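Local coordinates for protein 2-dehydro-3-deoxy-d-gluconate/2-dehydro-3-deoxy-phosphogluconate aldolase (Picrophilus torridus, PDB 4UXD) that belongs to the dihydrodipicolinate synthetase family of aldolases and folds as a beta/alpha barrel that assembles into a tetramer, at residues N104-N107 with E108-F112; K169-K172 with S173-S177; K250-K253 with N254-P258. All coordinates share one frame; numbering follows the deposited sequence.

Contact 1: N104-N107 with E108-F112; sequences NEVN and ELMKF
Val106 and Met110, one turn apart on the same helix, run side by side and point the same way, and the apolar part of the contact is the approach of Val106 CG1 to Met110 CE at 3.8 Å. Two torsions bring these methyls together: Val106 CG1 lies beside its own carbonyl carbon (chi1 -174°), while the Met110 chain bends at chi3 (-61°) and folds its terminal methyl back. Leu109 meets the backbone rather than a side chain, its CG 3.3 Å from Glu105 O, a carbon-to-carbonyl approach.

The backbone bonds are regular i to i+4 alpha-helical ones. Glu108 N donates to Asn104 O, Leu109 N to Glu105 O at 2.8 Å, Met110 N to Val106 O at 2.7 Å and Lys111 N to Asn107 O at 2.9 Å.

The acid ends find their partners outside the two segments: Glu108 OE2 forms a salt bridge with Lys80, and Glu105 OE1 is hydrogen-bonded to Ser100.

Helix 103-115 links strands 95-97 and 120-123 in a beta-alpha-beta unit. Val106 and Met110 face strand 120-123 and Ile143 of helix 133-144, whereas Leu109 meets Leu76 and Arg79 of helix 76-88, the other neighbouring helix.

Contact 2: K169-K172 with S173-S177; sequences KNLK and SEFSS
Leu171 and Phe175 meet at the end of a helix, Leu171 CD2 standing 4.2 Å from Phe175 CE2. The ring also turns its edge to the backbone: Leu171 O lies near the ring plane, 3.6 Å from Phe175 CD2. One face of the same ring is met by Glu174 CG, 3.6 Å above the plane and displaced toward the rim, so this one methylene caps the rim of that face, not its centre.

On another side of the turn, Ser173 OG folds back onto the helix. With chi1 at 62°, OG sits between its own N and carbonyl carbon and donates to Asn170 O over 2.9 Å, tilted 26° from the carbonyl plane. Asn170 O also receives Glu174 N at 3.2 Å, this donor lying in the plane, and two donors thus grip one oxygen. The extended Lys172 chain carries NZ to a salt bridge with Asp199.

Leu171 and Phe175 pack against helix 133-144. Phe175 leaves helical geometry, and its N makes weak bonds to Leu171 O (3.0 Å) and Lys172 O (3.4 Å). Such weakening is characteristic of a fraying helix C-terminus, here the end of helix 165-174, which leads to strand 178-183 in a beta-alpha-beta unit of the barrel.

Contact 3: K250-K253 with N254-P258; sequences KIEK and NDVIP
Contact between Glu252 and the Val256-Ile257 pair belongs to a local, side-chain-and-backbone packing inside helix 245-264, where the alpha-helix widens into a pi-type turn. The backbone gives the evidence. Asn254 N still bonds Lys250 O at 2.9 Å in the i to i+4 pattern, but Ile251 O accepts both Asp255 N (2.9 Å) and Val256 N (3.3 Å), which arrive from opposite faces of its carbonyl plane. Ile257 N then reaches Glu252 O at 2.9 Å, an i to i+5 bond. Pro258 has no N-H to give, and its CD instead lies 3.1 Å from Lys253 O; the helix is kinked there.

The side chains follow this wider turn. Glu252 bends at chi2 (79°), which carries OE1 alongside Val256, 3.1 Å from CB, while the Glu252 and Ile257 side chains cross at about a right angle, Glu252 CG 3.7 Å from Ile257 CD1. The other carboxylate oxygen, OE2, accepts the backbone N of Phe213, which probably helps to hold the carboxylate's rotation. Asp255 lies obliquely across Ile251, with OD2 3.6 Å from Ile251 CG2, and that same oxygen forms a salt bridge with Arg236 of helix 233-240.

Ile251, Glu252 and Val256 pack on helix 233-240. Overlapping i to i+4 and i to i+5 bonds just ahead of a proline kink are characteristic of a pi-bulge within a long alpha-helix.

In the fold
Followed from the N terminus, the three contacts lie in series; none nests in or crosses another, and each is local, joining residues about a turn apart within one helix or at its end, and closes no long loop. Contact 1 falls in helix 103-115, between strands 95-97 and 120-123, and contact 2 ends helix 165-174, between strands 150-155 and 178-183. Helix 133-144 packs against both, although their nearest atoms remain about 8 Å apart. Contact 3 comes after the last strand, 222-224, in helix 245-264, and ties in helix 233-240. Its centre lies about 38 Å from that of contact 1, the two being on opposite sides of the chain's centre, and about 36 Å from that of contact 2.

Contact 1: N104-N107 with E108-F112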
ATOM      1  N   ASN A 104       8.736  19.085  22.137  1.00 25.16           N
ATOM      2  CA  ASN A 104       8.469  19.950  23.296  1.00 23.26           C
ATOM      3  C   ASN A 104       7.317  19.464  24.156  1.00 27.67           C
ATOM      4  O   ASN A 104       7.355  19.613  25.372  1.00 26.41           O
ATOM      5  CB  ASN A 104       8.158  21.375  22.859  1.00 28.43           C
ATOM      6  CG  ASN A 104       9.394  22.144  22.464  1.00 25.99           C
ATOM      7  OD1 ASN A 104      10.385  21.570  22.011  1.00 30.11           O
ATOM      8  ND2 ASN A 104       9.341  23.457  22.628  1.00 18.12           N
ATOM      9  N   GLU A 105       6.284  18.896  23.536  1.00 28.55           N
ATOM     10  CA  GLU A 105       5.133  18.433  24.303  1.00 27.96           C
ATOM     11  C   GLU A 105       5.501  17.158  25.060  1.00 23.95           C
ATOM     12  O   GLU A 105       5.071  16.957  26.193  1.00 21.25           O
ATOM     13  CB  GLU A 105       3.915  18.200  23.398  1.00 21.97           C
ATOM     14  CG  GLU A 105       3.373  19.455  22.740  1.00 21.18           C
ATOM     15  CD  GLU A 105       2.080  19.208  21.999  1.00 24.20           C
ATOM     16  OE1 GLU A 105       1.878  18.078  21.516  1.00 19.12           O
ATOM     17  OE2 GLU A 105       1.255  20.143  21.921  1.00 28.60           O
ATOM     18  N   VAL A 106       6.327  16.322  24.442  1.00 13.71           N
ATOM     19  CA  VAL A 106       6.777  15.088  25.066  1.00 24.37           C
ATOM     20  C   VAL A 106       7.586  15.392  26.343  1.00 27.07           C
ATOM     21  O   VAL A 106       7.286  14.856  27.409  1.00 24.07           O
ATOM     22  CB  VAL A 106       7.641  14.220  24.079  1.00 22.43           C
ATOM     23  CG1 VAL A 106       7.988  12.884  24.688  1.00 19.35           C
ATOM     24  CG2 VAL A 106       6.909  13.981  22.768  1.00 27.69           C
ATOM     25  N   ASN A 107       8.599  16.251  26.229  1.00 26.29           N
ATOM     26  CA  ASN A 107       9.432  16.627  27.372  1.00 22.42           C
ATOM     27  C   ASN A 107       8.597  17.182  28.495  1.00 21.80           C
ATOM     28  O   ASN A 107       8.771  16.819  29.653  1.00 29.93           O
ATOM     29  CB  ASN A 107      10.475  17.664  26.974  1.00 21.20           C
ATOM     30  CG  ASN A 107      11.500  17.117  26.025  1.00 29.02           C
ATOM     31  OD1 ASN A 107      11.815  15.925  26.048  1.00 36.62           O
ATOM     32  ND2 ASN A 107      12.026  17.980  25.171  1.00 30.13           N
ATOM     33  N   GLU A 108       7.683  18.072  28.141  1.00 22.80           N
ATOM     34  CA  GLU A 108       6.742  18.632  29.099  1.00 26.92           C
ATOM     35  C   GLU A 108       5.913  17.530  29.770  1.00 26.89           C
ATOM     36  O   GLU A 108       5.899  17.438  30.999  1.00 28.01           O
ATOM     37  CB  GLU A 108       5.839  19.644  28.395  1.00 32.24           C
ATOM     38  CG  GLU A 108       5.081  20.604  29.308  1.00 36.71           C
ATOM     39  CD  GLU A 108       4.563  21.832  28.560  1.00 43.92           C
ATOM     40  OE1 GLU A 108       5.171  22.210  27.538  1.00 52.12           O
ATOM     41  OE2 GLU A 108       3.547  22.422  28.978  1.00 45.17           O
ATOM     42  N   LEU A 109       5.250  16.694  28.963  1.00 25.39           N
ATOM     43  CA  LEU A 109       4.398  15.610  29.463  1.00 21.85           C
ATOM     44  C   LEU A 109       5.161  14.573  30.290  1.00 28.30           C
ATOM     45  O   LEU A 109       4.594  13.954  31.195  1.00 25.51           O
ATOM     46  CB  LEU A 109       3.699  14.888  28.305  1.00 18.15           C
ATOM     47  CG  LEU A 109       2.494  15.566  27.658  1.00 33.29           C
ATOM     48  CD1 LEU A 109       2.171  14.922  26.297  1.00 28.84           C
ATOM     49  CD2 LEU A 109       1.261  15.547  28.570  1.00 36.44           C
ATOM     50  N   MET A 110       6.436  14.368  29.974  1.00 27.06           N
ATOM     51  CA  MET A 110       7.233  13.391  30.717  1.00 34.71           C
ATOM     52  C   MET A 110       7.696  13.975  32.046  1.00 29.39           C
ATOM     53  O   MET A 110       7.581  13.337  33.088  1.00 26.94           O
ATOM     54  CB  MET A 110       8.429  12.918  29.888  1.00 30.07           C
ATOM     55  CG  MET A 110       8.056  11.835  28.866  1.00 28.54           C
ATOM     56  SD  MET A 110       9.462  10.853  28.273  1.00 37.96           S
ATOM     57  CE  MET A 110      10.414  12.147  27.541  1.00 31.20           C
ATOM     58  N   LYS A 111       8.204  15.198  31.987  1.00 33.85           N
ATOM     59  CA  LYS A 111       8.607  15.949  33.164  1.00 35.60           C
ATOM     60  C   LYS A 111       7.469  16.041  34.162  1.00 31.95           C
ATOM     61  O   LYS A 111       7.657  15.866  35.361  1.00 28.02           O
ATOM     62  CB  LYS A 111       9.070  17.352  32.756  1.00 38.51           C
ATOM     63  CG  LYS A 111       9.617  18.195  33.887  1.00 52.24           C
ATOM     64  CD  LYS A 111      10.559  19.275  33.368  1.00 66.37           C
ATOM     65  CE  LYS A 111       9.823  20.324  32.553  1.00 67.33           C
ATOM     66  NZ  LYS A 111      10.758  21.286  31.912  1.00 75.30           N
ATOM     67  N   PHE A 112       6.282  16.306  33.641  1.00 35.48           N
ATOM     68  CA  PHE A 112       5.088  16.453  34.457  1.00 33.14           C
ATOM     69  C   PHE A 112       4.668  15.133  35.090  1.00 33.65           C
ATOM     70  O   PHE A 112       4.235  15.106  36.234  1.00 33.08           O
ATOM     71  CB  PHE A 112       3.960  17.017  33.595  1.00 29.03           C
ATOM     72  CG  PHE A 112       2.616  17.007  34.257  1.00 33.23           C
ATOM     73  CD1 PHE A 112       1.774  15.917  34.128  1.00 38.22           C
ATOM     74  CD2 PHE A 112       2.176  18.103  34.983  1.00 34.62           C
ATOM     75  CE1 PHE A 112       0.513  15.912  34.721  1.00 36.42           C
ATOM     76  CE2 PHE A 112       0.921  18.100  35.574  1.00 41.47           C
ATOM     77  CZ  PHE A 112       0.089  17.000  35.440  1.00 30.16           C
TER

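Contact 2: K169-K172 with S173-S177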
ATOM      1  N   LYS A 169      16.642  -1.812  19.256  1.00 32.52           N
ATOM      2  CA  LYS A 169      17.865  -2.402  19.786  1.00 32.09           C
ATOM      3  C   LYS A 169      18.906  -1.327  20.069  1.00 33.30           C
ATOM      4  O   LYS A 169      19.442  -1.248  21.174  1.00 36.98           O
ATOM      5  CB  LYS A 169      18.429  -3.424  18.808  1.00 31.15           C
ATOM      6  CG  LYS A 169      19.721  -4.062  19.246  1.00 27.82           C
ATOM      7  CD  LYS A 169      20.063  -5.264  18.372  1.00 48.61           C
ATOM      8  CE  LYS A 169      20.162  -4.910  16.885  1.00 59.85           C
ATOM      9  NZ  LYS A 169      20.558  -6.088  16.037  1.00 66.01           N
ATOM     10  N   ASN A 170      19.178  -0.489  19.079  1.00 30.67           N
ATOM     11  CA  ASN A 170      20.144   0.583  19.263  1.00 31.56           C
ATOM     12  C   ASN A 170      19.809   1.465  20.459  1.00 31.82           C
ATOM     13  O   ASN A 170      20.657   1.692  21.317  1.00 36.58           O
ATOM     14  CB  ASN A 170      20.241   1.442  18.003  1.00 33.68           C
ATOM     15  CG  ASN A 170      21.021   0.764  16.895  1.00 47.77           C
ATOM     16  OD1 ASN A 170      21.758  -0.196  17.135  1.00 37.16           O
ATOM     17  ND2 ASN A 170      20.873   1.269  15.673  1.00 49.77           N
ATOM     18  N   LEU A 171      18.578   1.963  20.521  1.00 32.92           N
ATOM     19  CA  LEU A 171      18.179   2.832  21.617  1.00 35.72           C
ATOM     20  C   LEU A 171      18.265   2.100  22.951  1.00 36.37           C
ATOM     21  O   LEU A 171      18.550   2.704  24.002  1.00 32.46           O
ATOM     22  CB  LEU A 171      16.757   3.350  21.407  1.00 31.46           C
ATOM     23  CG  LEU A 171      16.515   4.336  20.275  1.00 26.20           C
ATOM     24  CD1 LEU A 171      15.034   4.314  19.930  1.00 29.44           C
ATOM     25  CD2 LEU A 171      16.962   5.737  20.674  1.00 26.09           C
ATOM     26  N   LYS A 172      18.005   0.798  22.897  1.00 33.94           N
ATOM     27  CA  LYS A 172      18.021  -0.032  24.086  1.00 38.39           C
ATOM     28  C   LYS A 172      19.379   0.085  24.766  1.00 39.63           C
ATOM     29  O   LYS A 172      19.474   0.448  25.947  1.00 36.78           O
ATOM     30  CB  LYS A 172      17.715  -1.491  23.731  1.00 29.76           C
ATOM     31  CG  LYS A 172      17.511  -2.387  24.949  1.00 37.18           C
ATOM     32  CD  LYS A 172      17.408  -3.842  24.543  1.00 40.71           C
ATOM     33  CE  LYS A 172      17.742  -4.768  25.692  1.00 41.93           C
ATOM     34  NZ  LYS A 172      17.550  -6.197  25.302  1.00 44.92           N
ATOM     35  N   SER A 173      20.429  -0.192  23.999  1.00 31.96           N
ATOM     36  CA  SER A 173      21.785  -0.208  24.531  1.00 30.43           C
ATOM     37  C   SER A 173      22.283   1.176  24.933  1.00 36.33           C
ATOM     38  O   SER A 173      23.105   1.290  25.833  1.00 65.13           O
ATOM     39  CB  SER A 173      22.746  -0.820  23.509  1.00 34.06           C
ATOM     40  OG  SER A 173      22.789  -0.058  22.320  1.00 32.64           O
ATOM     41  N   GLU A 174      21.785   2.223  24.281  1.00 40.13           N
ATOM     42  CA  GLU A 174      22.265   3.590  24.523  1.00 36.14           C
ATOM     43  C   GLU A 174      21.545   4.293  25.687  1.00 38.70           C
ATOM     44  O   GLU A 174      22.016   5.320  26.177  1.00 36.61           O
ATOM     45  CB  GLU A 174      22.116   4.417  23.244  1.00 31.36           C
ATOM     46  CG  GLU A 174      22.809   5.770  23.256  1.00 44.35           C
ATOM     47  CD  GLU A 174      22.692   6.508  21.918  1.00 62.38           C
ATOM     48  OE1 GLU A 174      22.238   5.886  20.931  1.00 49.17           O
ATOM     49  OE2 GLU A 174      23.049   7.710  21.859  1.00 59.97           O
ATOM     50  N   PHE A 175      20.410   3.751  26.127  1.00 37.62           N
ATOM     51  CA  PHE A 175      19.671   4.334  27.248  1.00 34.88           C
ATOM     52  C   PHE A 175      19.008   3.247  28.055  1.00 30.42           C
ATOM     53  O   PHE A 175      18.089   2.579  27.587  1.00 39.92           O
ATOM     54  CB  PHE A 175      18.620   5.344  26.769  1.00 35.31           C
ATOM     55  CG  PHE A 175      19.169   6.396  25.859  1.00 34.79           C
ATOM     56  CD1 PHE A 175      19.816   7.506  26.372  1.00 32.39           C
ATOM     57  CD2 PHE A 175      19.050   6.268  24.482  1.00 40.54           C
ATOM     58  CE1 PHE A 175      20.333   8.476  25.529  1.00 37.10           C
ATOM     59  CE2 PHE A 175      19.567   7.235  23.628  1.00 34.14           C
ATOM     60  CZ  PHE A 175      20.208   8.340  24.154  1.00 34.80           C
ATOM     61  N   SER A 176      19.493   3.070  29.275  1.00 33.10           N
ATOM     62  CA  SER A 176      18.961   2.067  30.181  1.00 30.73           C
ATOM     63  C   SER A 176      17.516   2.396  30.557  1.00 24.98           C
ATOM     64  O   SER A 176      16.747   1.515  30.903  1.00 30.59           O
ATOM     65  CB  SER A 176      19.844   1.962  31.433  1.00 26.63           C
ATOM     66  OG  SER A 176      19.714   3.110  32.259  1.00 44.63           O
ATOM     67  N   SER A 177      17.150   3.668  30.455  1.00 31.61           N
ATOM     68  CA  SER A 177      15.795   4.125  30.768  1.00 35.25           C
ATOM     69  C   SER A 177      14.713   3.433  29.934  1.00 33.78           C
ATOM     70  O   SER A 177      13.545   3.390  30.339  1.00 31.08           O
ATOM     71  CB  SER A 177      15.700   5.630  30.556  1.00 35.98           C
ATOM     72  OG  SER A 177      16.193   5.968  29.272  1.00 40.28           O
TER

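Contact 3: K250-K253 with N254-P258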
ATOM      1  N   LYS A 250      -8.919 -21.202  25.049  1.00 50.60           N
ATOM      2  CA  LYS A 250     -10.360 -21.293  24.861  1.00 54.12           C
ATOM      3  C   LYS A 250     -10.992 -19.925  25.103  1.00 52.09           C
ATOM      4  O   LYS A 250     -11.870 -19.490  24.349  1.00 43.03           O
ATOM      5  CB  LYS A 250     -10.967 -22.342  25.790  1.00 60.93           C
ATOM      6  CG  LYS A 250     -12.460 -22.552  25.588  1.00 61.78           C
ATOM      7  CD  LYS A 250     -13.030 -23.596  26.536  1.00 85.17           C
ATOM      8  CE  LYS A 250     -12.848 -23.217  28.010  1.00 93.87           C
ATOM      9  NZ  LYS A 250     -13.483 -21.910  28.374  1.00 78.27           N
ATOM     10  N   ILE A 251     -10.531 -19.261  26.162  1.00 43.20           N
ATOM     11  CA  ILE A 251     -10.955 -17.902  26.484  1.00 46.81           C
ATOM     12  C   ILE A 251     -10.667 -16.986  25.296  1.00 40.33           C
ATOM     13  O   ILE A 251     -11.519 -16.202  24.871  1.00 42.82           O
ATOM     14  CB  ILE A 251     -10.241 -17.367  27.767  1.00 47.13           C
ATOM     15  CG1 ILE A 251     -10.698 -18.148  29.003  1.00 42.70           C
ATOM     16  CG2 ILE A 251     -10.525 -15.878  27.983  1.00 36.60           C
ATOM     17  CD1 ILE A 251      -9.849 -17.900  30.257  1.00 39.97           C
ATOM     18  N   GLU A 252      -9.467 -17.096  24.752  1.00 36.20           N
ATOM     19  CA  GLU A 252      -9.071 -16.286  23.609  1.00 39.39           C
ATOM     20  C   GLU A 252     -10.012 -16.494  22.420  1.00 44.17           C
ATOM     21  O   GLU A 252     -10.388 -15.536  21.744  1.00 35.06           O
ATOM     22  CB  GLU A 252      -7.632 -16.620  23.199  1.00 37.31           C
ATOM     23  CG  GLU A 252      -7.077 -15.801  22.028  1.00 45.96           C
ATOM     24  CD  GLU A 252      -6.627 -14.399  22.429  1.00 35.32           C
ATOM     25  OE1 GLU A 252      -7.487 -13.498  22.508  1.00 30.77           O
ATOM     26  OE2 GLU A 252      -5.411 -14.202  22.652  1.00 28.02           O
ATOM     27  N   LYS A 253     -10.383 -17.746  22.163  1.00 48.90           N
ATOM     28  CA  LYS A 253     -11.114 -18.075  20.942  1.00 54.51           C
ATOM     29  C   LYS A 253     -12.602 -17.779  21.074  1.00 44.13           C
ATOM     30  O   LYS A 253     -13.222 -17.310  20.130  1.00 46.66           O
ATOM     31  CB  LYS A 253     -10.897 -19.550  20.557  1.00 62.44           C
ATOM     32  CG  LYS A 253     -11.366 -20.552  21.597  1.00 61.34           C
ATOM     33  CD  LYS A 253     -11.179 -21.997  21.161  1.00 68.58           C
ATOM     34  CE  LYS A 253      -9.714 -22.423  21.182  1.00 66.76           C
ATOM     35  NZ  LYS A 253      -9.490 -23.764  20.548  1.00 57.19           N
ATOM     36  N   ASN A 254     -13.168 -18.034  22.247  1.00 35.99           N
ATOM     37  CA  ASN A 254     -14.603 -17.873  22.443  1.00 46.65           C
ATOM     38  C   ASN A 254     -15.009 -16.491  22.973  1.00 51.09           C
ATOM     39  O   ASN A 254     -16.136 -16.044  22.755  1.00 48.82           O
ATOM     40  CB  ASN A 254     -15.118 -18.952  23.396  1.00 55.84           C
ATOM     41  CG  ASN A 254     -14.804 -20.355  22.912  1.00 50.41           C
ATOM     42  OD1 ASN A 254     -14.123 -21.124  23.590  1.00 52.32           O
ATOM     43  ND2 ASN A 254     -15.300 -20.693  21.732  1.00 57.98           N
ATOM     44  N   ASP A 255     -14.099 -15.816  23.668  1.00 51.70           N
ATOM     45  CA  ASP A 255     -14.430 -14.561  24.335  1.00 51.40           C
ATOM     46  C   ASP A 255     -13.776 -13.350  23.675  1.00 52.95           C
ATOM     47  O   ASP A 255     -14.461 -12.490  23.125  1.00 41.13           O
ATOM     48  CB  ASP A 255     -14.025 -14.640  25.800  1.00 39.53           C
ATOM     49  CG  ASP A 255     -14.577 -15.861  26.467  1.00 46.18           C
ATOM     50  OD1 ASP A 255     -15.525 -16.447  25.900  1.00 47.51           O
ATOM     51  OD2 ASP A 255     -14.078 -16.233  27.549  1.00 46.61           O
ATOM     52  N   VAL A 256     -12.450 -13.307  23.717  1.00 47.20           N
ATOM     53  CA  VAL A 256     -11.695 -12.161  23.240  1.00 37.45           C
ATOM     54  C   VAL A 256     -11.863 -11.958  21.728  1.00 38.91           C
ATOM     55  O   VAL A 256     -12.267 -10.879  21.264  1.00 29.35           O
ATOM     56  CB  VAL A 256     -10.186 -12.324  23.572  1.00 34.27           C
ATOM     57  CG1 VAL A 256      -9.425 -11.027  23.305  1.00 30.14           C
ATOM     58  CG2 VAL A 256      -9.989 -12.763  25.029  1.00 29.66           C
ATOM     59  N   ILE A 257     -11.554 -13.006  20.967  1.00 36.88           N
ATOM     60  CA  ILE A 257     -11.505 -12.924  19.506  1.00 39.70           C
ATOM     61  C   ILE A 257     -12.862 -12.575  18.910  1.00 36.96           C
ATOM     62  O   ILE A 257     -12.930 -11.795  17.965  1.00 32.61           O
ATOM     63  CB  ILE A 257     -10.976 -14.254  18.884  1.00 45.51           C
ATOM     64  CG1 ILE A 257      -9.459 -14.311  19.018  1.00 37.10           C
ATOM     65  CG2 ILE A 257     -11.356 -14.391  17.394  1.00 38.46           C
ATOM     66  CD1 ILE A 257      -8.883 -15.675  18.837  1.00 46.14           C
ATOM     67  N   PRO A 258     -13.946 -13.162  19.445  1.00 40.43           N
ATOM     68  CA  PRO A 258     -15.254 -12.789  18.902  1.00 40.21           C
ATOM     69  C   PRO A 258     -15.640 -11.370  19.280  1.00 28.90           C
ATOM     70  O   PRO A 258     -16.292 -10.687  18.487  1.00 25.80           O
ATOM     71  CB  PRO A 258     -16.195 -13.823  19.522  1.00 40.77           C
ATOM     72  CG  PRO A 258     -15.312 -14.982  19.795  1.00 40.59           C
ATOM     73  CD  PRO A 258     -14.046 -14.365  20.282  1.00 35.08           C
TER